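Local coordinates for protein GCN5-related N-acetyltransferase (Kribbella flavida, PDB 4MY0) that probably transfers an acetyl group from acetyl-CoA to amino groups, perhaps of aminoglycosides, as a member of the GCN5-related N-acetyltransferase family, at residues D305-R319 and S334-L348. Numbering follows the deposited sequence.
Sequences DLLIDDPGVPAQSGR and SDRSGDVLQLGSRGL
Arg319 reaches into the bend of loop 336-340. Its chain, extended from CG to NE, places its guanidinium between two walls: the Arg336 carbonyl and Ser337 backbone over one face, Val340 CB over the other. At the rim NH1 donates to Gly338 O (3.0 Å), nearly in the guanidinium plane. Asp305 fixes the other edge, its OD2 taking bonds from Arg319 NE, Arg336 NE and Ser334 OG. Arg336, bent at chi3 (-82°), reaches the carboxylate side-on, and its NH1 meets the syn lone pair of Asp305 OD1 at 2.8 Å; three donors on one oxygen should favour the charged carboxylate.

Beyond this network Val340 wedges its two methyls against the strand, CG1 3.7 Å from Leu307 CB and CG2 over the Asp305-Leu307 backbone. Strands 305-309 and 341-344 then run parallel, joined by Leu307 N to Leu341 O, Leu343 N to Leu307 O (2.9 Å) and Asp309 N to Leu343 O. On one face Leu343 CD1 lies 3.9 Å from Ile308 CG1, and Ile308 CD1 meets Leu348 CD2 (4.0 Å); on the other, Leu307 lies alongside Gln342. One water bridges Asp305 O to Leu341 N, and a second links Asp309 O to Ser345 N.

Within the sterol-carrier-like domain's sheet, strand 302-309 lies between 318-325 and 341-344. Helix 371-380 packs on Leu306 and Leu341, while Arg283 of strand 274-284 pairs with Asp310.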
loop_
_atom_site.group_PDB
_atom_site.type_symbol
_atom_site.label_atom_id
_atom_site.label_comp_id
_atom_site.label_asym_id
_atom_site.label_seq_id
_atom_site.Cartn_x
_atom_site.Cartn_y
_atom_site.Cartn_z
ATOM N N ASP C 305 -36.644 41.374 0.107
ATOM C CA ASP C 305 -37.105 40.875 1.404
ATOM C C ASP C 305 -36.675 39.424 1.660
ATOM O O ASP C 305 -36.561 38.621 0.729
ATOM C CB ASP C 305 -38.628 41.025 1.536
ATOM C CG ASP C 305 -39.050 42.425 2.003
ATOM O OD1 ASP C 305 -38.221 43.365 1.942
ATOM O OD2 ASP C 305 -40.220 42.587 2.429
ATOM N N LEU C 306 -36.421 39.105 2.928
ATOM C CA LEU C 306 -36.118 37.746 3.358
ATOM C C LEU C 306 -37.042 37.399 4.516
ATOM O O LEU C 306 -37.221 38.209 5.433
ATOM C CB LEU C 306 -34.678 37.650 3.853
ATOM C CG LEU C 306 -33.592 38.086 2.883
ATOM C CD1 LEU C 306 -32.224 37.930 3.527
ATOM C CD2 LEU C 306 -33.690 37.272 1.591
ATOM N N LEU C 307 -37.626 36.208 4.477
ATOM C CA LEU C 307 -38.398 35.711 5.611
ATOM C C LEU C 307 -37.553 34.660 6.324
ATOM O O LEU C 307 -37.287 33.591 5.777
ATOM C CB LEU C 307 -39.744 35.128 5.167
ATOM C CG LEU C 307 -40.600 34.567 6.304
ATOM C CD1 LEU C 307 -40.875 35.651 7.355
ATOM C CD2 LEU C 307 -41.895 33.976 5.784
ATOM N N ILE C 308 -37.105 34.982 7.533
ATOM C CA ILE C 308 -36.223 34.089 8.280
ATOM C C ILE C 308 -36.996 33.303 9.333
ATOM O O ILE C 308 -37.669 33.881 10.192
ATOM C CB ILE C 308 -35.087 34.879 8.976
ATOM C CG1 ILE C 308 -34.177 35.556 7.944
ATOM C CG2 ILE C 308 -34.274 33.965 9.897
ATOM C CD1 ILE C 308 -33.145 36.519 8.575
ATOM N N ASP C 309 -36.896 31.983 9.257
ATOM C CA ASP C 309 -37.504 31.088 10.234
ATOM C C ASP C 309 -36.386 30.474 11.084
ATOM O O ASP C 309 -35.844 29.423 10.723
ATOM C CB ASP C 309 -38.269 29.985 9.484
ATOM C CG ASP C 309 -38.840 28.924 10.409
ATOM O OD1 ASP C 309 -39.027 27.776 9.950
ATOM O OD2 ASP C 309 -39.108 29.232 11.590
ATOM N N ASP C 310 -36.017 31.123 12.195
ATOM C CA ASP C 310 -34.941 30.596 13.054
ATOM C C ASP C 310 -35.376 30.537 14.515
ATOM O O ASP C 310 -35.142 31.474 15.285
ATOM C CB ASP C 310 -33.642 31.407 12.902
ATOM C CG ASP C 310 -32.474 30.834 13.727
ATOM O OD1 ASP C 310 -31.435 31.533 13.826
ATOM O OD2 ASP C 310 -32.593 29.704 14.272
ATOM N N PRO C 311 -36.017 29.427 14.901
ATOM C CA PRO C 311 -36.503 29.307 16.277
ATOM C C PRO C 311 -35.344 29.103 17.252
ATOM O O PRO C 311 -35.534 29.246 18.456
ATOM C CB PRO C 311 -37.413 28.076 16.218
ATOM C CG PRO C 311 -36.866 27.252 15.085
ATOM C CD PRO C 311 -36.323 28.236 14.083
ATOM N N GLY C 312 -34.158 28.793 16.726
ATOM C CA GLY C 312 -32.949 28.741 17.532
ATOM C C GLY C 312 -32.488 30.111 18.016
ATOM O O GLY C 312 -31.888 30.223 19.085
ATOM N N VAL C 313 -32.748 31.146 17.215
ATOM C CA VAL C 313 -32.450 32.529 17.582
ATOM C C VAL C 313 -33.642 33.393 17.174
ATOM O O VAL C 313 -33.635 34.009 16.104
ATOM C CB VAL C 313 -31.180 33.081 16.876
ATOM C CG1 VAL C 313 -30.876 34.514 17.352
ATOM C CG2 VAL C 313 -29.982 32.179 17.108
ATOM N N PRO C 314 -34.679 33.429 18.022
ATOM C CA PRO C 314 -35.928 34.134 17.723
ATOM C C PRO C 314 -35.727 35.603 17.346
ATOM O O PRO C 314 -36.496 36.135 16.542
ATOM C CB PRO C 314 -36.705 34.024 19.040
ATOM C CG PRO C 314 -36.202 32.757 19.659
ATOM C CD PRO C 314 -34.739 32.721 19.315
ATOM N N ALA C 315 -34.715 36.251 17.910
ATOM C CA ALA C 315 -34.446 37.649 17.573
ATOM C C ALA C 315 -34.144 37.856 16.072
ATOM O O ALA C 315 -34.378 38.944 15.534
ATOM C CB ALA C 315 -33.317 38.197 18.439
ATOM N N GLN C 316 -33.627 36.814 15.413
ATOM C CA GLN C 316 -33.333 36.844 13.977
ATOM C C GLN C 316 -34.564 36.569 13.127
ATOM O O GLN C 316 -34.557 36.812 11.915
ATOM C CB GLN C 316 -32.292 35.761 13.604
ATOM C CG GLN C 316 -30.916 36.021 14.116
ATOM C CD GLN C 316 -29.861 35.260 13.354
ATOM O OE1 GLN C 316 -28.850 35.839 12.959
ATOM N NE2 GLN C 316 -30.081 33.957 13.143
ATOM N N SER C 317 -35.603 36.014 13.737
ATOM C CA SER C 317 -36.719 35.490 12.956
ATOM C C SER C 317 -37.695 36.573 12.527
ATOM O O SER C 317 -37.797 37.615 13.175
ATOM C CB SER C 317 -37.454 34.405 13.731
ATOM O OG SER C 317 -36.607 33.286 13.916
ATOM N N GLY C 318 -38.419 36.312 11.442
ATOM C CA GLY C 318 -39.385 37.278 10.926
ATOM C C GLY C 318 -38.984 37.800 9.562
ATOM O O GLY C 318 -38.040 37.284 8.931
ATOM N N ARG C 319 -39.699 38.823 9.097
ATOM C CA ARG C 319 -39.456 39.367 7.771
ATOM C C ARG C 319 -38.542 40.584 7.807
ATOM O O ARG C 319 -38.786 41.553 8.528
ATOM C CB ARG C 319 -40.764 39.722 7.070
ATOM C CG ARG C 319 -40.549 40.123 5.629
ATOM C CD ARG C 319 -41.863 40.203 4.908
ATOM N NE ARG C 319 -41.712 40.575 3.507
ATOM C CZ ARG C 319 -42.455 40.058 2.538
ATOM N NH1 ARG C 319 -43.369 39.142 2.836
ATOM N NH2 ARG C 319 -42.287 40.445 1.279
ATOM N N SER C 334 -39.330 44.345 8.007
ATOM C CA SER C 334 -40.277 44.671 6.934
ATOM C C SER C 334 -41.713 44.379 7.363
ATOM O O SER C 334 -41.969 43.357 7.996
ATOM C CB SER C 334 -39.953 43.866 5.667
ATOM O OG SER C 334 -40.899 44.119 4.632
ATOM N N ASP C 335 -42.651 45.255 7.004
ATOM C CA ASP C 335 -44.055 45.001 7.324
ATOM C C ASP C 335 -44.833 44.472 6.115
ATOM O O ASP C 335 -46.070 44.421 6.127
ATOM C CB ASP C 335 -44.724 46.243 7.926
ATOM C CG ASP C 335 -44.518 47.492 7.088
ATOM O OD1 ASP C 335 -44.176 47.361 5.893
ATOM O OD2 ASP C 335 -44.714 48.610 7.626
ATOM N N ARG C 336 -44.097 44.066 5.081
ATOM C CA ARG C 336 -44.700 43.524 3.867
ATOM C C ARG C 336 -45.142 42.075 4.102
ATOM O O ARG C 336 -44.710 41.447 5.074
ATOM C CB ARG C 336 -43.729 43.650 2.679
ATOM C CG ARG C 336 -43.470 45.118 2.256
ATOM C CD ARG C 336 -42.504 45.249 1.066
ATOM N NE ARG C 336 -41.102 45.158 1.467
ATOM C CZ ARG C 336 -40.377 46.187 1.910
ATOM N NH1 ARG C 336 -39.109 46.010 2.261
ATOM N NH2 ARG C 336 -40.917 47.393 2.008
ATOM N N SER C 337 -46.024 41.555 3.245
ATOM C CA SER C 337 -46.577 40.211 3.455
ATOM C C SER C 337 -46.801 39.404 2.171
ATOM O O SER C 337 -47.345 38.302 2.224
ATOM C CB SER C 337 -47.877 40.286 4.260
ATOM O OG SER C 337 -48.844 41.086 3.600
ATOM N N GLY C 338 -46.386 39.949 1.029
ATOM C CA GLY C 338 -46.488 39.237 -0.239
ATOM C C GLY C 338 -45.470 38.109 -0.359
ATOM O O GLY C 338 -44.771 37.790 0.605
ATOM N N ASP C 339 -45.387 37.501 -1.540
ATOM C CA ASP C 339 -44.458 36.391 -1.764
ATOM C C ASP C 339 -43.026 36.779 -1.401
ATOM O O ASP C 339 -42.560 37.880 -1.718
ATOM C CB ASP C 339 -44.533 35.876 -3.210
ATOM C CG ASP C 339 -43.637 34.651 -3.455
ATOM O OD1 ASP C 339 -43.423 33.843 -2.516
ATOM O OD2 ASP C 339 -43.154 34.495 -4.600
ATOM N N VAL C 340 -42.329 35.876 -0.724
ATOM C CA VAL C 340 -41.010 36.205 -0.212
ATOM C C VAL C 340 -40.146 34.959 -0.156
ATOM O O VAL C 340 -40.647 33.859 0.113
ATOM C CB VAL C 340 -41.107 36.880 1.192
ATOM C CG1 VAL C 340 -41.788 35.951 2.193
ATOM C CG2 VAL C 340 -39.723 37.330 1.706
ATOM N N LEU C 341 -38.856 35.128 -0.434
ATOM C CA LEU C 341 -37.898 34.058 -0.221
ATOM C C LEU C 341 -37.895 33.694 1.270
ATOM O O LEU C 341 -37.673 34.557 2.132
ATOM C CB LEU C 341 -36.502 34.498 -0.658
ATOM C CG LEU C 341 -35.425 33.424 -0.480
ATOM C CD1 LEU C 341 -35.378 32.583 -1.723
ATOM C CD2 LEU C 341 -34.071 34.027 -0.186
ATOM N N GLN C 342 -38.128 32.419 1.562
ATOM C CA GLN C 342 -38.166 31.926 2.939
ATOM C C GLN C 342 -36.969 31.018 3.205
ATOM O O GLN C 342 -36.645 30.159 2.384
ATOM C CB GLN C 342 -39.472 31.164 3.175
ATOM C CG GLN C 342 -40.713 31.993 2.868
ATOM C CD GLN C 342 -41.824 31.191 2.218
ATOM O OE1 GLN C 342 -42.014 30.016 2.514
ATOM N NE2 GLN C 342 -42.565 31.831 1.326
ATOM N N LEU C 343 -36.302 31.220 4.339
ATOM C CA LEU C 343 -35.153 30.385 4.716
ATOM C C LEU C 343 -35.066 30.130 6.209
ATOM O O LEU C 343 -35.513 30.945 7.016
ATOM C CB LEU C 343 -33.820 30.980 4.257
ATOM C CG LEU C 343 -33.641 32.366 3.654
ATOM C CD1 LEU C 343 -34.022 33.458 4.622
ATOM C CD2 LEU C 343 -32.186 32.520 3.222
ATOM N N GLY C 344 -34.482 28.992 6.566
ATOM C CA GLY C 344 -34.183 28.692 7.954
ATOM C C GLY C 344 -32.759 29.133 8.226
ATOM O O GLY C 344 -32.152 29.799 7.381
ATOM N N SER C 345 -32.215 28.747 9.379
ATOM C CA SER C 345 -30.840 29.097 9.731
ATOM C C SER C 345 -29.786 28.529 8.765
ATOM O O SER C 345 -28.825 29.228 8.402
ATOM C CB SER C 345 -30.527 28.661 11.166
ATOM O OG SER C 345 -29.160 28.875 11.478
ATOM N N ARG C 346 -29.952 27.274 8.358
ATOM C CA ARG C 346 -29.019 26.656 7.418
ATOM C C ARG C 346 -28.953 27.432 6.085
ATOM O O ARG C 346 -27.867 27.737 5.581
ATOM C CB ARG C 346 -29.405 25.192 7.171
ATOM C CG ARG C 346 -29.347 24.289 8.422
ATOM C CD ARG C 346 -29.919 22.916 8.134
ATOM N NE ARG C 346 -29.236 22.269 7.005
ATOM C CZ ARG C 346 -29.683 21.176 6.381
ATOM N NH1 ARG C 346 -28.991 20.674 5.364
ATOM N NH2 ARG C 346 -30.825 20.581 6.766
ATOM N N GLY C 347 -30.114 27.770 5.525
ATOM C CA GLY C 347 -30.159 28.478 4.253
ATOM C C GLY C 347 -29.610 29.890 4.381
ATOM O O GLY C 347 -28.891 30.391 3.501
ATOM N N LEU C 348 -29.950 30.540 5.489
ATOM C CA LEU C 348 -29.431 31.871 5.791
ATOM C C LEU C 348 -27.892 31.873 5.811
ATOM O O LEU C 348 -27.237 32.686 5.138
ATOM C CB LEU C 348 -29.975 32.319 7.149
ATOM C CG LEU C 348 -29.540 33.700 7.610
ATOM C CD1 LEU C 348 -30.028 34.732 6.611
ATOM C CD2 LEU C 348 -30.060 33.977 9.024
HETATM O O HOH W 1 -37.916 37.632 -1.381
HETATM O O HOH W 2 -33.842 27.310 11.082
#